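Local coordinates for phosphoenolpyruvate--glycerone phosphotransferase (Enterococcus faecalis, PDB 3B48), which probably serves as the phosphoryl-donor subunit of a phosphoenolpyruvate-dependent dihydroxyacetone kinase, relaying phosphoryl groups on histidine from the sugar phosphotransferase system, at residues G20-I25 / I34-L39; A110-V115 / T120-E125; L82-D85 / Q91-H94; L102-F107 / G130-N135. All coordinates share one frame; numbering follows the deposited sequence.

Contact 1 of 4, residues G20-I25 / I34-L39; sequences GIKEMI and ITIHSL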
loop_
_atom_site.group_PDB
_atom_site.type_symbol
_atom_site.label_atom_id
_atom_site.label_comp_id
_atom_site.label_asym_id
_atom_site.label_seq_id
_atom_site.Cartn_x
_atom_site.Cartn_y
_atom_site.Cartn_z
ATOM N N GLY B 20 -8.174 -4.627 4.271
ATOM C CA GLY B 20 -8.527 -3.264 3.887
ATOM C C GLY B 20 -8.420 -3.023 2.401
ATOM O O GLY B 20 -9.301 -2.389 1.801
ATOM N N ILE B 21 -7.347 -3.534 1.797
ATOM C CA ILE B 21 -7.153 -3.426 0.332
ATOM C C ILE B 21 -8.287 -4.140 -0.410
ATOM O O ILE B 21 -8.881 -3.583 -1.334
ATOM C CB ILE B 21 -5.845 -4.064 -0.123
ATOM C CG1 ILE B 21 -4.622 -3.311 0.390
ATOM C CG2 ILE B 21 -5.769 -4.146 -1.651
ATOM C CD1 ILE B 21 -3.332 -4.070 0.025
ATOM N N LYS B 22 -8.574 -5.373 0.007
ATOM C CA LYS B 22 -9.579 -6.214 -0.636
ATOM C C LYS B 22 -10.965 -5.571 -0.571
ATOM O O LYS B 22 -11.667 -5.415 -1.590
ATOM C CB LYS B 22 -9.575 -7.620 -0.032
ATOM C CG LYS B 22 -10.847 -8.458 -0.313
ATOM C CD LYS B 22 -10.596 -9.922 0.054
ATOM C CE LYS B 22 -11.851 -10.767 0.001
ATOM N NZ LYS B 22 -12.304 -11.072 -1.380
ATOM N N GLU B 23 -11.334 -5.181 0.632
ATOM C CA GLU B 23 -12.568 -4.450 0.884
ATOM C C GLU B 23 -12.677 -3.155 0.064
ATOM O O GLU B 23 -13.723 -2.891 -0.519
ATOM C CB GLU B 23 -12.694 -4.220 2.399
ATOM C CG GLU B 23 -13.262 -2.889 2.887
ATOM C CD GLU B 23 -13.262 -2.817 4.413
ATOM O OE1 GLU B 23 -13.426 -3.894 5.051
ATOM O OE2 GLU B 23 -13.106 -1.698 4.978
HETATM N N MSE B 24 -11.583 -2.385 0.003
HETATM C CA MSE B 24 -11.543 -1.101 -0.723
HETATM C C MSE B 24 -11.716 -1.288 -2.215
HETATM O O MSE B 24 -12.555 -0.662 -2.836
HETATM C CB MSE B 24 -10.254 -0.344 -0.439
HETATM C CG MSE B 24 -10.243 1.057 -1.016
HETATM SE SE MSE B 24 -8.539 1.969 -0.735
HETATM C CE MSE B 24 -7.398 0.784 -1.812
ATOM N N ILE B 25 -10.922 -2.169 -2.793
ATOM C CA ILE B 25 -11.057 -2.476 -4.200
ATOM C C ILE B 25 -12.471 -3.007 -4.562
ATOM O O ILE B 25 -13.102 -2.517 -5.496
ATOM C CB ILE B 25 -9.992 -3.490 -4.598
ATOM C CG1 ILE B 25 -8.617 -2.818 -4.562
ATOM C CG2 ILE B 25 -10.313 -4.079 -5.944
ATOM C CD1 ILE B 25 -7.520 -3.721 -4.926
ATOM N N ILE B 34 -11.851 -10.172 -11.284
ATOM C CA ILE B 34 -10.666 -10.745 -10.642
ATOM C C ILE B 34 -10.969 -11.159 -9.201
ATOM O O ILE B 34 -11.769 -10.497 -8.502
ATOM C CB ILE B 34 -9.460 -9.787 -10.764
ATOM C CG1 ILE B 34 -8.146 -10.498 -10.433
ATOM C CG2 ILE B 34 -9.686 -8.495 -9.947
ATOM C CD1 ILE B 34 -6.968 -9.897 -11.157
ATOM N N THR B 35 -10.390 -12.275 -8.784
ATOM C CA THR B 35 -10.516 -12.725 -7.390
ATOM C C THR B 35 -9.341 -12.181 -6.564
ATOM O O THR B 35 -8.200 -12.239 -6.999
ATOM C CB THR B 35 -10.671 -14.247 -7.295
ATOM O OG1 THR B 35 -11.798 -14.626 -8.097
ATOM C CG2 THR B 35 -10.967 -14.696 -5.833
ATOM N N ILE B 36 -9.645 -11.592 -5.406
ATOM C CA ILE B 36 -8.645 -11.034 -4.474
ATOM C C ILE B 36 -8.603 -11.910 -3.231
ATOM O O ILE B 36 -9.636 -12.216 -2.673
ATOM C CB ILE B 36 -8.991 -9.582 -4.011
ATOM C CG1 ILE B 36 -9.351 -8.657 -5.181
ATOM C CG2 ILE B 36 -7.872 -8.970 -3.210
ATOM C CD1 ILE B 36 -8.322 -8.586 -6.276
ATOM N N HIS B 37 -7.403 -12.282 -2.794
ATOM C CA HIS B 37 -7.226 -13.060 -1.567
ATOM C C HIS B 37 -6.496 -12.173 -0.538
ATOM O O HIS B 37 -5.419 -11.645 -0.840
ATOM C CB HIS B 37 -6.430 -14.344 -1.859
ATOM C CG HIS B 37 -7.066 -15.233 -2.893
ATOM N ND1 HIS B 37 -7.918 -16.265 -2.568
ATOM C CD2 HIS B 37 -6.996 -15.221 -4.245
ATOM C CE1 HIS B 37 -8.317 -16.871 -3.668
ATOM N NE2 HIS B 37 -7.779 -16.250 -4.701
ATOM N N SER B 38 -7.098 -11.977 0.643
ATOM C CA SER B 38 -6.414 -11.301 1.724
ATOM C C SER B 38 -5.517 -12.298 2.456
ATOM O O SER B 38 -6.008 -13.170 3.206
ATOM C CB SER B 38 -7.406 -10.641 2.698
ATOM O OG SER B 38 -6.699 -10.103 3.809
ATOM N N LEU B 39 -4.212 -12.191 2.237
ATOM C CA LEU B 39 -3.276 -13.155 2.826
ATOM C C LEU B 39 -2.271 -12.583 3.815
ATOM O O LEU B 39 -1.221 -13.181 4.063
ATOM C CB LEU B 39 -2.581 -14.004 1.735
ATOM C CG LEU B 39 -3.472 -14.694 0.669
ATOM C CD1 LEU B 39 -2.603 -15.391 -0.317
ATOM C CD2 LEU B 39 -4.495 -15.681 1.266
#

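Contact 2 of 4, residues A110-V115 / T120-E125; sequences AITAGV and TQILAE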
loop_
_atom_site.group_PDB
_atom_site.type_symbol
_atom_site.label_atom_id
_atom_site.label_comp_id
_atom_site.label_asym_id
_atom_site.label_seq_id
_atom_site.Cartn_x
_atom_site.Cartn_y
_atom_site.Cartn_z
ATOM N N ALA B 110 -6.112 -4.943 -10.771
ATOM C CA ALA B 110 -7.560 -5.237 -10.712
ATOM C C ALA B 110 -8.409 -4.427 -11.682
ATOM O O ALA B 110 -9.368 -4.935 -12.264
ATOM C CB ALA B 110 -8.085 -5.062 -9.296
ATOM N N ILE B 111 -8.085 -3.149 -11.841
ATOM C CA ILE B 111 -8.925 -2.303 -12.645
ATOM C C ILE B 111 -8.707 -2.590 -14.136
ATOM O O ILE B 111 -9.625 -2.397 -14.951
ATOM C CB ILE B 111 -8.801 -0.782 -12.241
ATOM C CG1 ILE B 111 -10.187 -0.181 -11.878
ATOM C CG2 ILE B 111 -7.968 0.050 -13.269
ATOM C CD1 ILE B 111 -11.427 -0.615 -12.772
ATOM N N THR B 112 -7.523 -3.080 -14.493
ATOM C CA THR B 112 -7.213 -3.329 -15.911
ATOM C C THR B 112 -7.661 -4.734 -16.386
ATOM O O THR B 112 -7.828 -4.977 -17.588
ATOM C CB THR B 112 -5.719 -3.042 -16.262
ATOM O OG1 THR B 112 -4.930 -4.205 -16.026
ATOM C CG2 THR B 112 -5.171 -1.914 -15.414
ATOM N N ALA B 113 -7.863 -5.645 -15.438
ATOM C CA ALA B 113 -8.489 -6.928 -15.723
ATOM C C ALA B 113 -9.987 -6.776 -16.055
ATOM O O ALA B 113 -10.585 -7.634 -16.708
ATOM C CB ALA B 113 -8.268 -7.884 -14.571
ATOM N N GLY B 114 -10.592 -5.672 -15.632
ATOM C CA GLY B 114 -11.965 -5.348 -16.028
ATOM C C GLY B 114 -12.005 -4.656 -17.384
ATOM O O GLY B 114 -13.046 -4.155 -17.812
ATOM N N VAL B 115 -10.851 -4.648 -18.050
ATOM C CA VAL B 115 -10.636 -3.937 -19.297
ATOM C C VAL B 115 -9.856 -4.835 -20.255
ATOM O O VAL B 115 -10.051 -4.758 -21.469
ATOM C CB VAL B 115 -9.883 -2.599 -19.039
ATOM C CG1 VAL B 115 -9.053 -2.183 -20.233
ATOM C CG2 VAL B 115 -10.866 -1.500 -18.654
ATOM N N THR B 120 0.103 -9.604 -19.936
ATOM C CA THR B 120 1.265 -8.715 -20.092
ATOM C C THR B 120 0.882 -7.278 -19.694
ATOM O O THR B 120 1.622 -6.601 -18.966
ATOM C CB THR B 120 1.856 -8.769 -21.549
ATOM O OG1 THR B 120 2.034 -10.135 -21.962
ATOM C CG2 THR B 120 3.199 -8.062 -21.634
ATOM N N GLN B 121 -0.288 -6.830 -20.144
ATOM C CA GLN B 121 -0.753 -5.485 -19.847
ATOM C C GLN B 121 -1.236 -5.324 -18.400
ATOM O O GLN B 121 -1.010 -4.293 -17.769
ATOM C CB GLN B 121 -1.835 -5.039 -20.840
ATOM C CG GLN B 121 -1.885 -3.529 -21.038
ATOM C CD GLN B 121 -0.533 -2.935 -21.475
ATOM O OE1 GLN B 121 0.250 -3.583 -22.183
ATOM N NE2 GLN B 121 -0.263 -1.691 -21.054
ATOM N N ILE B 122 -1.912 -6.342 -17.887
ATOM C CA ILE B 122 -2.299 -6.383 -16.475
ATOM C C ILE B 122 -1.056 -6.292 -15.593
ATOM O O ILE B 122 -1.049 -5.584 -14.595
ATOM C CB ILE B 122 -3.197 -7.614 -16.186
ATOM C CG1 ILE B 122 -4.584 -7.401 -16.836
ATOM C CG2 ILE B 122 -3.314 -7.910 -14.668
ATOM C CD1 ILE B 122 -5.391 -8.679 -17.063
ATOM N N LEU B 123 0.016 -6.958 -15.995
ATOM C CA LEU B 123 1.255 -6.917 -15.228
ATOM C C LEU B 123 1.994 -5.598 -15.385
ATOM O O LEU B 123 2.604 -5.110 -14.428
ATOM C CB LEU B 123 2.172 -8.114 -15.569
ATOM C CG LEU B 123 1.797 -9.490 -14.969
ATOM C CD1 LEU B 123 2.590 -10.649 -15.578
ATOM C CD2 LEU B 123 1.921 -9.500 -13.447
ATOM N N ALA B 124 1.934 -5.008 -16.580
ATOM C CA ALA B 124 2.646 -3.768 -16.830
ATOM C C ALA B 124 2.031 -2.607 -16.055
ATOM O O ALA B 124 2.755 -1.791 -15.481
ATOM C CB ALA B 124 2.734 -3.463 -18.334
ATOM N N GLU B 125 0.702 -2.552 -16.014
ATOM C CA GLU B 125 0.012 -1.461 -15.302
ATOM C C GLU B 125 0.401 -1.394 -13.823
ATOM O O GLU B 125 0.803 -0.328 -13.343
ATOM C CB GLU B 125 -1.508 -1.536 -15.471
ATOM C CG GLU B 125 -2.003 -1.118 -16.848
ATOM C CD GLU B 125 -1.215 0.052 -17.411
ATOM O OE1 GLU B 125 -1.321 1.162 -16.834
ATOM O OE2 GLU B 125 -0.489 -0.143 -18.420
#

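Contact 3 of 4, residues L82-D85 / Q91-H94; sequences LAFD and QQKH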
loop_
_atom_site.group_PDB
_atom_site.type_symbol
_atom_site.label_atom_id
_atom_site.label_comp_id
_atom_site.label_asym_id
_atom_site.label_seq_id
_atom_site.Cartn_x
_atom_site.Cartn_y
_atom_site.Cartn_z
ATOM N N LEU B 82 9.672 -17.710 -1.351
ATOM C CA LEU B 82 9.784 -19.103 -0.874
ATOM C C LEU B 82 8.612 -19.998 -1.299
ATOM O O LEU B 82 8.785 -21.203 -1.463
ATOM C CB LEU B 82 9.919 -19.164 0.642
ATOM C CG LEU B 82 11.090 -18.498 1.379
ATOM C CD1 LEU B 82 10.805 -18.515 2.862
ATOM C CD2 LEU B 82 12.435 -19.179 1.076
ATOM N N ALA B 83 7.440 -19.403 -1.481
ATOM C CA ALA B 83 6.248 -20.121 -1.910
ATOM C C ALA B 83 6.408 -20.634 -3.317
ATOM O O ALA B 83 6.011 -21.757 -3.613
ATOM C CB ALA B 83 4.999 -19.216 -1.813
ATOM N N PHE B 84 6.991 -19.803 -4.172
ATOM C CA PHE B 84 7.246 -20.148 -5.562
ATOM C C PHE B 84 8.030 -21.457 -5.685
ATOM O O PHE B 84 7.560 -22.414 -6.311
ATOM C CB PHE B 84 7.979 -19.000 -6.271
ATOM C CG PHE B 84 8.420 -19.329 -7.667
ATOM C CD1 PHE B 84 7.539 -19.211 -8.733
ATOM C CD2 PHE B 84 9.730 -19.769 -7.923
ATOM C CE1 PHE B 84 7.966 -19.509 -10.032
ATOM C CE2 PHE B 84 10.136 -20.098 -9.204
ATOM C CZ PHE B 84 9.258 -19.956 -10.258
ATOM N N ASP B 85 9.213 -21.489 -5.078
ATOM C CA ASP B 85 10.044 -22.687 -5.044
ATOM C C ASP B 85 9.381 -23.956 -4.467
ATOM O O ASP B 85 9.898 -25.064 -4.645
ATOM C CB ASP B 85 11.359 -22.372 -4.329
ATOM C CG ASP B 85 12.221 -21.350 -5.099
ATOM O OD1 ASP B 85 12.193 -21.351 -6.361
ATOM O OD2 ASP B 85 12.942 -20.557 -4.441
ATOM N N GLN B 91 2.507 -25.193 -11.876
ATOM C CA GLN B 91 1.984 -24.081 -11.052
ATOM C C GLN B 91 2.862 -22.830 -11.116
ATOM O O GLN B 91 2.353 -21.706 -11.042
ATOM C CB GLN B 91 1.821 -24.502 -9.584
ATOM C CG GLN B 91 0.797 -25.595 -9.345
ATOM C CD GLN B 91 0.766 -26.087 -7.893
ATOM O OE1 GLN B 91 1.802 -26.316 -7.266
ATOM N NE2 GLN B 91 -0.434 -26.277 -7.372
ATOM N N GLN B 92 4.172 -23.038 -11.239
ATOM C CA GLN B 92 5.127 -21.958 -11.363
ATOM C C GLN B 92 4.874 -21.130 -12.605
ATOM O O GLN B 92 5.040 -19.920 -12.581
ATOM C CB GLN B 92 6.557 -22.509 -11.352
ATOM C CG GLN B 92 7.107 -22.831 -9.943
ATOM C CD GLN B 92 8.431 -23.588 -9.996
ATOM O OE1 GLN B 92 8.793 -24.115 -11.035
ATOM N NE2 GLN B 92 9.139 -23.667 -8.870
ATOM N N LYS B 93 4.443 -21.776 -13.679
ATOM C CA LYS B 93 4.175 -21.116 -14.964
ATOM C C LYS B 93 2.972 -20.154 -14.862
ATOM O O LYS B 93 2.807 -19.225 -15.670
ATOM C CB LYS B 93 3.988 -22.183 -16.061
ATOM C CG LYS B 93 3.456 -21.670 -17.405
ATOM C CD LYS B 93 3.878 -22.545 -18.567
ATOM C CE LYS B 93 5.330 -22.265 -18.986
ATOM N NZ LYS B 93 5.950 -23.486 -19.577
ATOM N N HIS B 94 2.154 -20.381 -13.836
ATOM C CA HIS B 94 1.017 -19.530 -13.554
ATOM C C HIS B 94 1.196 -18.612 -12.337
ATOM O O HIS B 94 0.242 -17.987 -11.906
ATOM C CB HIS B 94 -0.247 -20.390 -13.446
ATOM C CG HIS B 94 -0.554 -21.136 -14.705
ATOM N ND1 HIS B 94 -0.647 -20.511 -15.933
ATOM C CD2 HIS B 94 -0.746 -22.456 -14.939
ATOM C CE1 HIS B 94 -0.896 -21.413 -16.865
ATOM N NE2 HIS B 94 -0.968 -22.600 -16.288
HETATM O O HOH W 1 12.039 -23.885 -7.830
#

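Contact 4 of 4, residues L102-F107 / G130-N135; sequences LVEGAF and GKKGWN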
loop_
_atom_site.group_PDB
_atom_site.type_symbol
_atom_site.label_atom_id
_atom_site.label_comp_id
_atom_site.label_asym_id
_atom_site.label_seq_id
_atom_site.Cartn_x
_atom_site.Cartn_y
_atom_site.Cartn_z
ATOM N N LEU B 102 2.241 -2.617 -3.085
ATOM C CA LEU B 102 1.150 -3.438 -2.648
ATOM C C LEU B 102 -0.267 -2.879 -2.976
ATOM O O LEU B 102 -1.041 -3.547 -3.694
ATOM C CB LEU B 102 1.302 -3.761 -1.145
ATOM C CG LEU B 102 0.200 -4.622 -0.525
ATOM C CD1 LEU B 102 0.075 -6.051 -1.155
ATOM C CD2 LEU B 102 0.328 -4.708 0.967
ATOM N N VAL B 103 -0.618 -1.710 -2.422
ATOM C CA VAL B 103 -1.957 -1.136 -2.635
ATOM C C VAL B 103 -2.168 -0.742 -4.112
ATOM O O VAL B 103 -3.093 -1.236 -4.790
ATOM C CB VAL B 103 -2.241 0.100 -1.706
ATOM C CG1 VAL B 103 -3.658 0.680 -2.000
ATOM C CG2 VAL B 103 -2.115 -0.280 -0.226
ATOM N N GLU B 104 -1.288 0.134 -4.588
ATOM C CA GLU B 104 -1.393 0.695 -5.912
ATOM C C GLU B 104 -1.190 -0.309 -7.035
ATOM O O GLU B 104 -1.912 -0.267 -8.009
ATOM C CB GLU B 104 -0.478 1.910 -6.072
ATOM C CG GLU B 104 -0.749 3.041 -5.044
ATOM C CD GLU B 104 0.104 2.911 -3.761
ATOM O OE1 GLU B 104 0.621 1.810 -3.439
ATOM O OE2 GLU B 104 0.269 3.924 -3.076
ATOM N N GLY B 105 -0.221 -1.210 -6.914
ATOM C CA GLY B 105 -0.076 -2.309 -7.886
ATOM C C GLY B 105 -1.333 -3.160 -8.013
ATOM O O GLY B 105 -1.876 -3.337 -9.113
ATOM N N ALA B 106 -1.830 -3.649 -6.877
ATOM C CA ALA B 106 -3.033 -4.510 -6.867
ATOM C C ALA B 106 -4.257 -3.819 -7.509
ATOM O O ALA B 106 -4.999 -4.426 -8.306
ATOM C CB ALA B 106 -3.337 -4.945 -5.432
ATOM N N PHE B 107 -4.461 -2.546 -7.163
ATOM C CA PHE B 107 -5.612 -1.810 -7.652
ATOM C C PHE B 107 -5.477 -1.664 -9.155
ATOM O O PHE B 107 -6.452 -1.864 -9.880
ATOM C CB PHE B 107 -5.779 -0.429 -6.959
ATOM C CG PHE B 107 -6.798 0.473 -7.636
ATOM C CD1 PHE B 107 -8.169 0.359 -7.348
ATOM C CD2 PHE B 107 -6.399 1.396 -8.599
ATOM C CE1 PHE B 107 -9.104 1.156 -8.007
ATOM C CE2 PHE B 107 -7.345 2.228 -9.232
ATOM C CZ PHE B 107 -8.694 2.093 -8.926
ATOM N N GLY B 130 3.020 3.070 -8.304
ATOM C CA GLY B 130 3.229 3.859 -7.067
ATOM C C GLY B 130 3.182 5.401 -7.026
ATOM O O GLY B 130 3.055 5.983 -5.948
ATOM N N LYS B 131 3.293 6.078 -8.169
ATOM C CA LYS B 131 3.455 7.540 -8.129
ATOM C C LYS B 131 2.152 8.307 -8.339
ATOM O O LYS B 131 1.132 7.766 -8.791
ATOM C CB LYS B 131 4.544 8.026 -9.088
ATOM C CG LYS B 131 5.762 7.134 -9.127
ATOM C CD LYS B 131 6.879 7.663 -8.275
ATOM C CE LYS B 131 8.189 7.072 -8.752
ATOM N NZ LYS B 131 9.255 7.240 -7.739
ATOM N N LYS B 132 2.212 9.587 -8.009
ATOM C CA LYS B 132 1.016 10.390 -7.773
ATOM C C LYS B 132 1.081 11.712 -8.536
ATOM O O LYS B 132 0.099 12.455 -8.547
ATOM C CB LYS B 132 0.870 10.688 -6.263
ATOM C CG LYS B 132 1.340 9.574 -5.261
ATOM C CD LYS B 132 0.335 8.496 -5.160
ATOM C CE LYS B 132 0.930 7.206 -4.679
ATOM N NZ LYS B 132 0.152 6.132 -5.281
ATOM N N GLY B 133 2.223 11.994 -9.174
ATOM C CA GLY B 133 2.495 13.308 -9.764
ATOM C C GLY B 133 2.910 14.308 -8.696
ATOM O O GLY B 133 2.529 15.492 -8.755
ATOM N N TRP B 134 3.680 13.835 -7.710
ATOM C CA TRP B 134 4.033 14.623 -6.512
ATOM C C TRP B 134 5.526 14.978 -6.377
ATOM O O TRP B 134 6.311 14.715 -7.282
ATOM C CB TRP B 134 3.521 13.928 -5.241
ATOM C CG TRP B 134 2.052 14.101 -5.025
ATOM C CD1 TRP B 134 1.186 14.863 -5.780
ATOM C CD2 TRP B 134 1.267 13.539 -3.968
ATOM N NE1 TRP B 134 -0.089 14.773 -5.274
ATOM C CE2 TRP B 134 -0.069 13.980 -4.156
ATOM C CE3 TRP B 134 1.559 12.701 -2.879
ATOM C CZ2 TRP B 134 -1.121 13.629 -3.266
ATOM C CZ3 TRP B 134 0.501 12.331 -2.010
ATOM C CH2 TRP B 134 -0.813 12.800 -2.212
ATOM N N ASN B 135 5.877 15.584 -5.238
ATOM C CA ASN B 135 7.213 16.097 -4.910
ATOM C C ASN B 135 7.294 16.412 -3.410
ATOM O O ASN B 135 8.257 16.057 -2.714
ATOM C CB ASN B 135 7.566 17.380 -5.743
ATOM O OXT ASN B 135 6.369 17.045 -2.869
#

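Contact 1 of 4, residues G20-I25 / I34-L39
With CG anti to the backbone N (chi1 162°) and the chain straight until its last torsion, Lys-22 runs along Ile-36, whose own CG2 is placed anti to its backbone N and meets the lysine near its root. The contact belongs to the first beta-alpha-beta unit of this parallel-sheet domain, in which helix 15-27 connects strand 6-11 to strand 35-38 at the margin of the sheet within the chain; the helix here lies against that edge strand. The two side chains run antiparallel, each passing alongside the other. The methyl CG2 of Ile-36 sits 3.8 Å from Lys-22 CB, so the aliphatic root of the lysine packs on a branched side chain. Farther out, Lys-22 CD passes 4.1 Å from Ser-38 N, and the serine CB lies alongside. The bend at chi4 (74°) then turns the ammonium back onto the strand. The same group forms a salt bridge with Glu-26, one turn on in the helix, and that carboxylate shares in fixing where the lysine ends.

Around the pair the packing is apolar: Ile-36 also rests on Ile-8 and Leu-10 of strand 6-11, while Ile-21 faces Leu-102 and Val-103 of helix 102-113. Ser-38 is tied back to the start of the helix, its OG bonding to Thr-18 and Asp-19. Across the two segments the polar link is Lys-22 NZ to Ile-36 O at 3.2 Å, with a C=O...N angle of 144° and the nitrogen tilted from the carbonyl plane.

Contact 2 of 4, residues A110-V115 / T120-E125
Thr-112 faces Ile-122 across the turn between helices 102-113 and 119-127, and its two branches divide the contact between them. From CB, which points toward the second helix, the hydroxyl branch is set between the backbone N and the carbonyl carbon by a chi1 of 88°. That brings OG1 against the isoleucine, 3.3 Å from Ile-122 CG1 and 3.4 Å from Ile-122 CA, so the hydroxyl oxygen rests against aliphatic carbon of the isoleucine and the two side chains overlap side by side. The methyl branch is directed toward the C-terminal end of helix 119-127: Thr-112 CG2 lies 3.6 Å from Glu-125 CG and nearly as close to the CB of that residue. The bend of Glu-125 at chi2 turns its carboxylate toward Gln-121 of its own helix, whose NE2 donates a weak hydrogen bond to OE2. Beyond the threonine, Ile-122 CD1 reaches Ala-113 and packs 3.9 Å from Ala-113 CB.

The contact lies near the surface, where the chain reverses from one helix into the next. On its inner side Ala-110 touches Ile-34, just before edge strand 35-38, while Leu-123 rests on Val-98, directly after strand 95-97.

Contact 3 of 4, residues L82-D85 / Q91-H94
The carboxamide of Gln-92 lies almost flat over the ring of Phe-84, the two planes being 14° apart and stacked, although the glutamine chain runs nearly perpendicular to the direction of the phenylalanine side chain. The aliphatic part of the glutamine provides the closest approach to the ring: Gln-92 CG stands over one face, displaced toward the rim, 3.8 Å from the centroid and 3.4 Å from Phe-84 CE1. This is a CH-pi contact. With chi2 near 180° (170°) the glutamine stays straight past CG, and this carries CD and NE2 across the ring face; CD comes over the CZ side, and NE2 arrives 3.7 Å from Phe-84 CE2.

The same nitrogen grips the backbone of the residue whose ring it stacks on. Gln-92 NE2 donates to Phe-84 O at 3.3 Å, with a nearly straight N-H...O angle of 166°. The acceptor lies close to the amide plane, whereas the nitrogen stands well above the carbonyl plane. Stack and bond together fix the rotation of the carboxamide. A water adds a second link, donating to Asp-85 OD1 at 2.9 Å and accepting a weak bond from Gln-92 NE2.

Next to this pair, Gln-91 bonds to Asn-59 and packs on Ile-58, both of helix 51-60, and His-94 bonds to Glu-66 where strand 66-71 begins. A polar side chain of the short helix 89-92 thus folds back over Phe-84 in a surface connection between helices 75-84 and 89-92, within the beta-alpha-beta crossover from strand 66-71 to the neighbouring parallel strand 95-97 of this EIIA-type domain.

Contact 4 of 4, residues L102-F107 / G130-N135
Lys-132 NZ meets Glu-104 OE2 at 3.1 Å in a salt bridge that ties the C-terminal tail to helix 102-113. The ammonium comes to the anti side of that oxygen and 30° out of the carboxylate plane, and it also lies close over the aliphatic part of the acid, 3.2 Å from Glu-104 CG. Both side chains are bent at chi2; in Glu-104 a chi2 of 91° swings CD out of the extended path, roughly perpendicular to the CA-CB-CG plane, and so presents the carboxylate to the ammonium. Nearer the helix, Gly-130 CA packs 4.3 Å from Glu-104 CB, so the tail passes close to the acid before Lys-132 reaches back.

Both charged ends have further partners across the dimer interface: Glu-104 OE2 also accepts from the backbone N of Leu-102 of the second subunit, and Lys-132 NZ donates to Asp-72 O of that subunit. The homodimer is that of an EIIA-type alpha/beta domain, in which helix 102-113 follows the edge strand 95-97 and the tail runs out beside the partner chain.

Farther out, Lys-132 N bonds to Asp-99 of the second subunit, and its side chain packs on Ala-100 there. The indole of Trp-134, which touches Val-98 of the second subunit, has Lys-132 CB over one face, 3.7 Å above the ring plane.

Overall arrangement
Helix 102-113 links three of the four contacts. Its first turns carry contact 4 and its last turn contact 2, whose centres lie about 15 Å apart, with contact 2 nested inside the chain loop that contact 4 closes. Its flank packs on contact 1: Ile-21 CD1 lies 3.6 Å from Leu-102 CG, and Ile-34 CG2 lies 3.8 Å from Ala-110 CB. Contacts 1 and 4 both reach the second subunit and so border the dimer interface. Contact 3 stands apart, its centre about 26 Å from that of contact 4 and on the opposite side of the chain centre, and its segments touch no other subunit.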